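Local coordinates for fervidolysin (Fervidobacterium pennivorans, PDB 1R6V), which degrades keratin into peptides as a subtilisin-like serine protease, allowing its bacterium to grow on native feathers, at residues Leu558-Thr564 / Ile621-Leu627; Leu601-Phe607 / Val664-Gly670; Ile632-Val637 / Ile647-Gly652. The protein carries 1 engineered substitution. All blocks are in the same frame, centred on the assembly; numbering follows the deposited sequence.

Contact 1: Leu558-Thr564 / Ile621-Leu627; sequences LQVKFST and IQGTVTL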
loop_
_atom_site.group_PDB
_atom_site.type_symbol
_atom_site.label_atom_id
_atom_site.label_comp_id
_atom_site.label_asym_id
_atom_site.label_seq_id
_atom_site.Cartn_x
_atom_site.Cartn_y
_atom_site.Cartn_z
ATOM N N LEU A 558 -23.693 18.481 -15.644
ATOM C CA LEU A 558 -24.509 17.372 -16.120
ATOM C C LEU A 558 -25.824 17.894 -16.649
ATOM O O LEU A 558 -26.553 18.576 -15.940
ATOM C CB LEU A 558 -24.799 16.385 -14.987
ATOM C CG LEU A 558 -25.733 15.216 -15.326
ATOM C CD1 LEU A 558 -25.094 14.352 -16.401
ATOM C CD2 LEU A 558 -26.000 14.386 -14.077
ATOM N N GLN A 559 -26.116 17.574 -17.902
ATOM C CA GLN A 559 -27.374 17.982 -18.511
ATOM C C GLN A 559 -28.006 16.751 -19.142
ATOM O O GLN A 559 -27.300 15.851 -19.584
ATOM C CB GLN A 559 -27.145 19.050 -19.587
ATOM C CG GLN A 559 -26.603 20.383 -19.053
ATOM C CD GLN A 559 -26.408 21.416 -20.151
ATOM O OE1 GLN A 559 -25.785 21.134 -21.180
ATOM N NE2 GLN A 559 -26.931 22.625 -19.937
ATOM N N VAL A 560 -29.333 16.700 -19.160
ATOM C CA VAL A 560 -30.021 15.583 -19.791
ATOM C C VAL A 560 -31.179 16.114 -20.636
ATOM O O VAL A 560 -31.913 16.999 -20.208
ATOM C CB VAL A 560 -30.567 14.557 -18.764
ATOM C CG1 VAL A 560 -31.555 15.208 -17.825
ATOM C CG2 VAL A 560 -31.225 13.410 -19.506
ATOM N N LYS A 561 -31.314 15.576 -21.845
ATOM C CA LYS A 561 -32.385 15.977 -22.763
ATOM C C LYS A 561 -32.968 14.720 -23.417
ATOM O O LYS A 561 -32.223 13.880 -23.903
ATOM C CB LYS A 561 -31.817 16.908 -23.843
ATOM C CG LYS A 561 -32.787 17.279 -24.964
ATOM C CD LYS A 561 -32.123 18.232 -25.961
ATOM C CE LYS A 561 -33.024 18.529 -27.159
ATOM N NZ LYS A 561 -32.395 19.526 -28.079
ATOM N N PHE A 562 -34.293 14.583 -23.425
ATOM C CA PHE A 562 -34.923 13.420 -24.050
ATOM C C PHE A 562 -35.623 13.866 -25.325
ATOM O O PHE A 562 -36.209 14.941 -25.368
ATOM C CB PHE A 562 -35.941 12.772 -23.121
ATOM C CG PHE A 562 -35.384 12.401 -21.789
ATOM C CD1 PHE A 562 -35.434 13.303 -20.734
ATOM C CD2 PHE A 562 -34.800 11.160 -21.591
ATOM C CE1 PHE A 562 -34.907 12.974 -19.479
ATOM C CE2 PHE A 562 -34.267 10.812 -20.347
ATOM C CZ PHE A 562 -34.325 11.729 -19.287
ATOM N N SER A 563 -35.569 13.012 -26.341
ATOM C CA SER A 563 -36.143 13.307 -27.657
ATOM C C SER A 563 -37.441 12.579 -27.999
ATOM O O SER A 563 -38.109 12.921 -28.982
ATOM C CB SER A 563 -35.111 12.950 -28.716
ATOM O OG SER A 563 -34.774 11.573 -28.602
ATOM N N THR A 564 -37.798 11.584 -27.195
ATOM C CA THR A 564 -38.990 10.780 -27.445
ATOM C C THR A 564 -40.308 11.496 -27.153
ATOM O O THR A 564 -40.409 12.250 -26.199
ATOM C CB THR A 564 -38.937 9.477 -26.610
ATOM O OG1 THR A 564 -37.670 8.838 -26.803
ATOM C CG2 THR A 564 -40.052 8.520 -27.034
ATOM N N ILE A 621 -37.647 5.017 -24.663
ATOM C CA ILE A 621 -37.423 6.433 -24.425
ATOM C C ILE A 621 -35.936 6.683 -24.634
ATOM O O ILE A 621 -35.105 5.955 -24.098
ATOM C CB ILE A 621 -37.844 6.799 -22.995
ATOM C CG1 ILE A 621 -39.296 6.359 -22.784
ATOM C CG2 ILE A 621 -37.659 8.282 -22.756
ATOM C CD1 ILE A 621 -39.809 6.515 -21.370
ATOM N N GLN A 622 -35.599 7.694 -25.429
ATOM C CA GLN A 622 -34.198 7.980 -25.718
ATOM C C GLN A 622 -33.821 9.415 -25.377
ATOM O O GLN A 622 -34.665 10.298 -25.377
ATOM C CB GLN A 622 -33.919 7.717 -27.201
ATOM C CG GLN A 622 -34.023 6.256 -27.620
ATOM C CD GLN A 622 -33.947 6.070 -29.126
ATOM O OE1 GLN A 622 -34.916 6.300 -29.838
ATOM N NE2 GLN A 622 -32.783 5.664 -29.613
ATOM N N GLY A 623 -32.545 9.645 -25.094
ATOM C CA GLY A 623 -32.117 10.993 -24.769
ATOM C C GLY A 623 -30.617 11.130 -24.905
ATOM O O GLY A 623 -29.941 10.217 -25.381
ATOM N N THR A 624 -30.098 12.278 -24.494
ATOM C CA THR A 624 -28.666 12.525 -24.550
ATOM C C THR A 624 -28.245 13.111 -23.206
ATOM O O THR A 624 -28.871 14.033 -22.699
ATOM C CB THR A 624 -28.326 13.537 -25.685
ATOM O OG1 THR A 624 -28.762 12.999 -26.941
ATOM C CG2 THR A 624 -26.823 13.816 -25.744
ATOM N N VAL A 625 -27.207 12.538 -22.614
ATOM C CA VAL A 625 -26.679 13.056 -21.360
ATOM C C VAL A 625 -25.401 13.777 -21.761
ATOM O O VAL A 625 -24.612 13.248 -22.549
ATOM C CB VAL A 625 -26.325 11.909 -20.360
ATOM C CG1 VAL A 625 -25.296 12.393 -19.333
ATOM C CG2 VAL A 625 -27.574 11.445 -19.629
ATOM N N THR A 626 -25.220 14.994 -21.269
ATOM C CA THR A 626 -23.999 15.736 -21.547
ATOM C C THR A 626 -23.327 15.806 -20.181
ATOM O O THR A 626 -23.782 16.506 -19.284
ATOM C CB THR A 626 -24.276 17.155 -22.084
ATOM O OG1 THR A 626 -25.057 17.067 -23.284
ATOM C CG2 THR A 626 -22.953 17.847 -22.418
ATOM N N LEU A 627 -22.250 15.048 -20.040
ATOM C CA LEU A 627 -21.526 14.956 -18.779
ATOM C C LEU A 627 -20.144 15.578 -18.901
ATOM O O LEU A 627 -19.294 15.060 -19.615
ATOM C CB LEU A 627 -21.399 13.482 -18.412
ATOM C CG LEU A 627 -20.632 13.115 -17.144
ATOM C CD1 LEU A 627 -21.274 13.773 -15.907
ATOM C CD2 LEU A 627 -20.658 11.599 -17.036
HETATM O O HOH W 1 -31.806 13.262 -27.153
HETATM O O HOH W 2 -37.407 8.008 -29.368
#
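Leu-558 and Val-625 mesh on the inward face of the antiparallel strands 558-562 and 619-627. With CG anti to the backbone N (chi1 176°), Leu-558 reaches obliquely across to Val-625, its CD1 3.5 Å from Val-625 CG1. The same methyl also meets Leu-627 CD1 at 3.9 Å, filling the hollow between Val-625 and Leu-627. The other branch of Val-625, CG2, faces Val-560 CG2 at 4.1 Å, so the valine fits between Leu-558 and Val-560 with one methyl for each.

Further along, the hollow is made by a missing side chain. Gly-623 lies opposite Phe-562, and with no side chain on the glycine the backbones close to 3.8 Å between Gly-623 CA and Phe-562 CA. The phenyl edge takes Gln-622 O near its plane, while Ile-621 CG2 closes the row 4.2 Å from Phe-562 CD2.

Beneath these bumps the pairs Gln-559/Thr-626 and Lys-561/Thr-624 each exchange two backbone hydrogen bonds. Beyond strand 558-562, Ser-563 N still donates to Gln-622 O, and then a side chain takes over: Gln-622 N donates to Thr-564 OG1 (2.7 Å, N-H...O 163°), and a water joins that hydroxyl to Gln-622 OE1.

Strands 558-562 and 619-627 are the inner pair of a four-stranded antiparallel sheet, flanked by strands 595-597 and 630-638. Their apolar face packs on strands 604-610 and 666-669, and Phe-574 meets the Phe-562 ring edge-to-face.

Contact 2: Leu601-Phe607 / Val664-Gly670; sequences LSGQISF and VWWTIFG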
loop_
_atom_site.group_PDB
_atom_site.type_symbol
_atom_site.label_atom_id
_atom_site.label_comp_id
_atom_site.label_asym_id
_atom_site.label_seq_id
_atom_site.Cartn_x
_atom_site.Cartn_y
_atom_site.Cartn_z
ATOM N N LEU A 601 -26.437 19.224 -8.754
ATOM C CA LEU A 601 -26.532 18.017 -7.959
ATOM C C LEU A 601 -25.144 17.435 -7.751
ATOM O O LEU A 601 -24.265 17.567 -8.607
ATOM C CB LEU A 601 -27.422 16.975 -8.651
ATOM C CG LEU A 601 -28.918 17.290 -8.712
ATOM C CD1 LEU A 601 -29.659 16.190 -9.460
ATOM C CD2 LEU A 601 -29.454 17.439 -7.299
ATOM N N SER A 602 -24.961 16.783 -6.610
ATOM C CA SER A 602 -23.684 16.164 -6.272
ATOM C C SER A 602 -23.925 14.774 -5.705
ATOM O O SER A 602 -24.883 14.558 -4.973
ATOM C CB SER A 602 -22.931 17.003 -5.231
ATOM O OG SER A 602 -21.668 16.417 -4.949
ATOM N N GLY A 603 -23.042 13.837 -6.028
ATOM C CA GLY A 603 -23.195 12.485 -5.524
ATOM C C GLY A 603 -23.366 11.494 -6.660
ATOM O O GLY A 603 -22.733 11.629 -7.702
ATOM N N GLN A 604 -24.224 10.500 -6.468
ATOM C CA GLN A 604 -24.446 9.507 -7.510
ATOM C C GLN A 604 -25.940 9.320 -7.712
ATOM O O GLN A 604 -26.684 9.050 -6.764
ATOM C CB GLN A 604 -23.728 8.214 -7.122
ATOM C CG GLN A 604 -22.216 8.466 -7.053
ATOM C CD GLN A 604 -21.432 7.322 -6.457
ATOM O OE1 GLN A 604 -21.844 6.729 -5.461
ATOM N NE2 GLN A 604 -20.281 7.015 -7.054
ATOM N N ILE A 605 -26.378 9.494 -8.955
ATOM C CA ILE A 605 -27.796 9.411 -9.271
ATOM C C ILE A 605 -28.106 8.538 -10.468
ATOM O O ILE A 605 -27.207 8.129 -11.203
ATOM C CB ILE A 605 -28.377 10.824 -9.569
ATOM C CG1 ILE A 605 -27.640 11.455 -10.758
ATOM C CG2 ILE A 605 -28.269 11.718 -8.332
ATOM C CD1 ILE A 605 -28.145 12.848 -11.164
ATOM N N SER A 606 -29.396 8.249 -10.633
ATOM C CA SER A 606 -29.900 7.486 -11.770
ATOM C C SER A 606 -31.094 8.284 -12.301
ATOM O O SER A 606 -31.692 9.087 -11.574
ATOM C CB SER A 606 -30.345 6.070 -11.360
ATOM O OG SER A 606 -29.237 5.310 -10.897
ATOM N N PHE A 607 -31.434 8.056 -13.567
ATOM C CA PHE A 607 -32.527 8.779 -14.223
ATOM C C PHE A 607 -33.692 7.863 -14.533
ATOM O O PHE A 607 -33.502 6.737 -14.960
ATOM C CB PHE A 607 -32.048 9.396 -15.549
ATOM C CG PHE A 607 -30.808 10.238 -15.425
ATOM C CD1 PHE A 607 -30.746 11.266 -14.497
ATOM C CD2 PHE A 607 -29.717 10.026 -16.269
ATOM C CE1 PHE A 607 -29.621 12.080 -14.404
ATOM C CE2 PHE A 607 -28.585 10.833 -16.187
ATOM C CZ PHE A 607 -28.538 11.864 -15.250
ATOM N N VAL A 664 -27.254 1.488 -12.783
ATOM C CA VAL A 664 -26.109 2.239 -13.285
ATOM C C VAL A 664 -26.296 3.667 -12.785
ATOM O O VAL A 664 -27.413 4.210 -12.784
ATOM C CB VAL A 664 -26.081 2.192 -14.840
ATOM C CG1 VAL A 664 -25.223 3.303 -15.396
ATOM C CG2 VAL A 664 -25.522 0.838 -15.299
ATOM N N TRP A 665 -25.206 4.273 -12.333
ATOM C CA TRP A 665 -25.286 5.624 -11.811
ATOM C C TRP A 665 -24.348 6.594 -12.499
ATOM O O TRP A 665 -23.451 6.185 -13.235
ATOM C CB TRP A 665 -25.011 5.623 -10.305
ATOM C CG TRP A 665 -23.618 5.184 -9.944
ATOM C CD1 TRP A 665 -22.507 5.982 -9.810
ATOM C CD2 TRP A 665 -23.186 3.846 -9.675
ATOM N NE1 TRP A 665 -21.415 5.218 -9.475
ATOM C CE2 TRP A 665 -21.800 3.904 -9.384
ATOM C CE3 TRP A 665 -23.834 2.602 -9.649
ATOM C CZ2 TRP A 665 -21.046 2.762 -9.067
ATOM C CZ3 TRP A 665 -23.084 1.461 -9.333
ATOM C CH2 TRP A 665 -21.703 1.553 -9.046
ATOM N N TRP A 666 -24.598 7.877 -12.253
ATOM C CA TRP A 666 -23.808 8.981 -12.806
ATOM C C TRP A 666 -23.165 9.650 -11.596
ATOM O O TRP A 666 -23.853 10.020 -10.639
ATOM C CB TRP A 666 -24.726 9.962 -13.540
ATOM C CG TRP A 666 -25.564 9.271 -14.569
ATOM C CD1 TRP A 666 -26.743 8.622 -14.360
ATOM C CD2 TRP A 666 -25.226 9.064 -15.947
ATOM N NE1 TRP A 666 -27.162 8.017 -15.519
ATOM C CE2 TRP A 666 -26.250 8.271 -16.510
ATOM C CE3 TRP A 666 -24.155 9.468 -16.757
ATOM C CZ2 TRP A 666 -26.238 7.872 -17.850
ATOM C CZ3 TRP A 666 -24.141 9.071 -18.089
ATOM C CH2 TRP A 666 -25.180 8.278 -18.621
ATOM N N THR A 667 -21.848 9.793 -11.652
ATOM C CA THR A 667 -21.079 10.363 -10.551
ATOM C C THR A 667 -20.756 11.832 -10.809
ATOM O O THR A 667 -20.064 12.158 -11.770
ATOM C CB THR A 667 -19.787 9.533 -10.360
ATOM O OG1 THR A 667 -20.142 8.164 -10.116
ATOM C CG2 THR A 667 -18.980 10.033 -9.167
ATOM N N ILE A 668 -21.274 12.702 -9.949
ATOM C CA ILE A 668 -21.070 14.140 -10.084
ATOM C C ILE A 668 -20.681 14.792 -8.757
ATOM O O ILE A 668 -20.835 14.199 -7.681
ATOM C CB ILE A 668 -22.329 14.834 -10.657
ATOM C CG1 ILE A 668 -23.537 14.593 -9.751
ATOM C CG2 ILE A 668 -22.581 14.331 -12.068
ATOM C CD1 ILE A 668 -24.140 13.229 -9.871
ATOM N N PHE A 669 -20.186 16.024 -8.841
ATOM C CA PHE A 669 -19.716 16.726 -7.655
ATOM C C PHE A 669 -20.332 18.099 -7.395
ATOM O O PHE A 669 -19.944 18.792 -6.454
ATOM C CB PHE A 669 -18.188 16.822 -7.742
ATOM C CG PHE A 669 -17.534 15.504 -8.062
ATOM C CD1 PHE A 669 -17.285 15.136 -9.377
ATOM C CD2 PHE A 669 -17.260 14.591 -7.051
ATOM C CE1 PHE A 669 -16.783 13.867 -9.690
ATOM C CE2 PHE A 669 -16.757 13.319 -7.349
ATOM C CZ PHE A 669 -16.519 12.955 -8.670
ATOM N N GLY A 670 -21.300 18.481 -8.218
ATOM C CA GLY A 670 -21.952 19.756 -8.024
ATOM C C GLY A 670 -21.147 20.944 -8.515
ATOM O O GLY A 670 -20.198 20.801 -9.275
HETATM O O HOH W 3 -29.789 6.596 -15.165
#
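Phe-607 and Trp-666 make the aromatic part of this contact, an offset stack in which the phenyl ring overlaps the five-membered ring of the indole, centroids 4.2 Å apart and planes at 28°. Phe-607 CE2 rides over one indole face, displaced toward its rim. A water in the indole plane accepts from both Trp-666 NE1 and Phe-607 N, tying ring to backbone.

Backbone hydrogen bonds run in two reciprocal pairs, Gly-603 with Ile-668 and Ile-605 with Trp-666. The chain turns a corner at Gly-603, which has a positive phi of 119°.

Among polar side chains, Ser-606 OG donates to Val-664 O (2.8 Å) from above the carbonyl plane. Gln-604 lies alongside Trp-665 and Thr-667, its NE2 giving a hydrogen bond to Thr-667 OG1 (3.3 Å). Trp-665 NE1 is satisfied by Ile-526 O.

Apolar packing completes the set: Ile-605 CG1 meets Ile-668 CD1 at 4.0 Å, the two side chains crossing at about a right angle.

Ile-605, Phe-607, Trp-666 and Ile-668 face the strands 558-562 and 619-627, the layered packing characteristic of a beta-sandwich, here the second such domain of fervidolysin.

Contact 3: Ile632-Val637 / Ile647-Gly652; sequences IPVYGV and IDDFGG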
loop_
_atom_site.group_PDB
_atom_site.type_symbol
_atom_site.label_atom_id
_atom_site.label_comp_id
_atom_site.label_asym_id
_atom_site.label_seq_id
_atom_site.Cartn_x
_atom_site.Cartn_y
_atom_site.Cartn_z
ATOM N N ILE A 632 -23.425 11.647 -24.289
ATOM C CA ILE A 632 -23.596 10.216 -24.113
ATOM C C ILE A 632 -25.052 9.828 -24.361
ATOM O O ILE A 632 -25.951 10.314 -23.678
ATOM C CB ILE A 632 -23.254 9.792 -22.679
ATOM C CG1 ILE A 632 -21.836 10.256 -22.326
ATOM C CG2 ILE A 632 -23.373 8.274 -22.553
ATOM C CD1 ILE A 632 -21.418 9.945 -20.896
ATOM N N PRO A 633 -25.300 8.955 -25.344
ATOM C CA PRO A 633 -26.674 8.528 -25.634
ATOM C C PRO A 633 -27.196 7.627 -24.496
ATOM O O PRO A 633 -26.449 6.807 -23.953
ATOM C CB PRO A 633 -26.526 7.766 -26.950
ATOM C CG PRO A 633 -25.149 7.159 -26.827
ATOM C CD PRO A 633 -24.331 8.301 -26.244
ATOM N N VAL A 634 -28.466 7.788 -24.142
ATOM C CA VAL A 634 -29.080 6.967 -23.101
ATOM C C VAL A 634 -30.453 6.536 -23.580
ATOM O O VAL A 634 -31.060 7.195 -24.416
ATOM C CB VAL A 634 -29.254 7.732 -21.756
ATOM C CG1 VAL A 634 -27.883 8.137 -21.209
ATOM C CG2 VAL A 634 -30.136 8.957 -21.946
ATOM N N TYR A 635 -30.935 5.415 -23.059
ATOM C CA TYR A 635 -32.251 4.938 -23.441
ATOM C C TYR A 635 -32.751 3.964 -22.396
ATOM O O TYR A 635 -32.009 3.547 -21.502
ATOM C CB TYR A 635 -32.205 4.263 -24.824
ATOM C CG TYR A 635 -31.477 2.943 -24.862
ATOM C CD1 TYR A 635 -32.175 1.732 -24.830
ATOM C CD2 TYR A 635 -30.087 2.898 -24.895
ATOM C CE1 TYR A 635 -31.504 0.519 -24.828
ATOM C CE2 TYR A 635 -29.410 1.694 -24.890
ATOM C CZ TYR A 635 -30.118 0.513 -24.856
ATOM O OH TYR A 635 -29.418 -0.669 -24.836
ATOM N N GLY A 636 -34.020 3.615 -22.513
ATOM C CA GLY A 636 -34.629 2.678 -21.593
ATOM C C GLY A 636 -35.936 2.278 -22.231
ATOM O O GLY A 636 -36.346 2.869 -23.227
ATOM N N VAL A 637 -36.600 1.284 -21.665
ATOM C CA VAL A 637 -37.859 0.839 -22.221
ATOM C C VAL A 637 -38.906 0.834 -21.125
ATOM O O VAL A 637 -38.683 0.263 -20.059
ATOM C CB VAL A 637 -37.734 -0.590 -22.798
ATOM C CG1 VAL A 637 -39.081 -1.042 -23.355
ATOM C CG2 VAL A 637 -36.659 -0.628 -23.895
ATOM N N ILE A 647 -33.526 5.000 -17.273
ATOM C CA ILE A 647 -32.897 5.332 -18.550
ATOM C C ILE A 647 -31.410 5.572 -18.369
ATOM O O ILE A 647 -31.025 6.398 -17.548
ATOM C CB ILE A 647 -33.464 6.650 -19.120
ATOM C CG1 ILE A 647 -34.992 6.597 -19.194
ATOM C CG2 ILE A 647 -32.847 6.930 -20.489
ATOM C CD1 ILE A 647 -35.517 5.625 -20.195
ATOM N N ASP A 648 -30.569 4.889 -19.139
ATOM C CA ASP A 648 -29.134 5.131 -19.026
ATOM C C ASP A 648 -28.391 4.661 -20.271
ATOM O O ASP A 648 -29.021 4.212 -21.239
ATOM C CB ASP A 648 -28.573 4.482 -17.748
ATOM C CG ASP A 648 -28.765 2.988 -17.716
ATOM O OD1 ASP A 648 -28.511 2.340 -18.751
ATOM O OD2 ASP A 648 -29.155 2.462 -16.642
ATOM N N ASP A 649 -27.062 4.762 -20.275
ATOM C CA ASP A 649 -26.318 4.362 -21.461
ATOM C C ASP A 649 -26.276 2.867 -21.722
ATOM O O ASP A 649 -25.725 2.419 -22.729
ATOM C CB ASP A 649 -24.888 4.962 -21.469
ATOM C CG ASP A 649 -24.210 4.957 -20.106
ATOM O OD1 ASP A 649 -24.893 4.781 -19.072
ATOM O OD2 ASP A 649 -22.976 5.162 -20.067
ATOM N N PHE A 650 -26.891 2.100 -20.833
ATOM C CA PHE A 650 -26.933 0.659 -20.992
ATOM C C PHE A 650 -28.371 0.180 -21.110
ATOM O O PHE A 650 -28.655 -0.998 -20.920
ATOM C CB PHE A 650 -26.246 -0.033 -19.817
ATOM C CG PHE A 650 -24.790 0.287 -19.707
ATOM C CD1 PHE A 650 -24.357 1.429 -19.032
ATOM C CD2 PHE A 650 -23.848 -0.543 -20.305
ATOM C CE1 PHE A 650 -23.006 1.738 -18.955
ATOM C CE2 PHE A 650 -22.500 -0.248 -20.239
ATOM C CZ PHE A 650 -22.070 0.898 -19.560
ATOM N N GLY A 651 -29.279 1.106 -21.405
ATOM C CA GLY A 651 -30.682 0.755 -21.574
ATOM C C GLY A 651 -31.546 0.657 -20.329
ATOM O O GLY A 651 -32.679 0.185 -20.411
ATOM N N GLY A 652 -31.028 1.116 -19.190
ATOM C CA GLY A 652 -31.763 1.048 -17.935
ATOM C C GLY A 652 -31.328 -0.256 -17.302
ATOM O O GLY A 652 -32.094 -1.212 -17.227
HETATM O O HOH W 4 -25.113 4.279 -24.936
HETATM O O HOH W 5 -35.248 0.621 -19.324
#
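An Asx turn within a type I beta turn, Asp-648 to Gly-651, docks under Tyr-635 of the edge strand 630-638. Tyr-635 lays one face of its ring over Gly-651: the glycine CA is 3.4 Å from the ring centroid and 17° off the normal, a CH-pi contact. CG of Tyr-635 sits between its backbone N and carbonyl carbon (chi1 70°), which folds the ring back over the turn. Gly-651, lacking a side chain, lies close against the ring, at a positive phi of 84°.

A single antiparallel bridge fastens turn to strand. Tyr-635 N donates to Asp-648 O (2.9 Å), and Asp-648 N returns a bond to Tyr-635 O. Asp-648 O is gripped twice, because Gly-651 N closes the turn on the opposite face of its carbonyl plane. The carboxylate braces the loop from within: OD1 accepts from Phe-650 N at 2.6 Å, on the anti side, and from Gly-652 N at 2.8 Å, well above the carboxylate plane.

Apolar packing adds to this: Val-634 CG2 meets Ile-647 CG2 at 3.7 Å, their side chains crossing at about a right angle. Ile-647 CD1 presses against Gly-636 CA (3.4 Å). Asp-649 sets its CB beside Ile-632 CG2, while its OD2 forms a salt bridge with Arg-529. Two waters link the segments, one between Pro-633 O and Asp-649 O, the other between Val-637 N and Gly-651 O.

The arrangement is a type I beta turn with an Asx turn at its first residue, joining the edge strand 630-638 of one sheet of the sandwich to the loop that leaves strand 644-647 of the other.

All three contacts belong to the second beta-sandwich domain, far from the catalytic and calcium sites. Contact 1 pairs inner strands of the four-stranded sheet, and contact 2 joins strands 604-610 and 666-669 of the five-stranded one. Their centres lie about 14 Å apart, with Val-625 and Leu-558 packing on Phe-607 between the layers. Contact 3, its centre about 9 Å from that of contact 1 and about 15 Å from that of contact 2, reaches from strand 630-638 to the loop after strand 644-647. Along the chain, contacts 1 and 2 alternate segments, whereas contact 3 follows contact 1 and nests inside the loop closed by contact 2. This interleaving ties both sheets into one unit, in a domain that may mediate interactions with substrate.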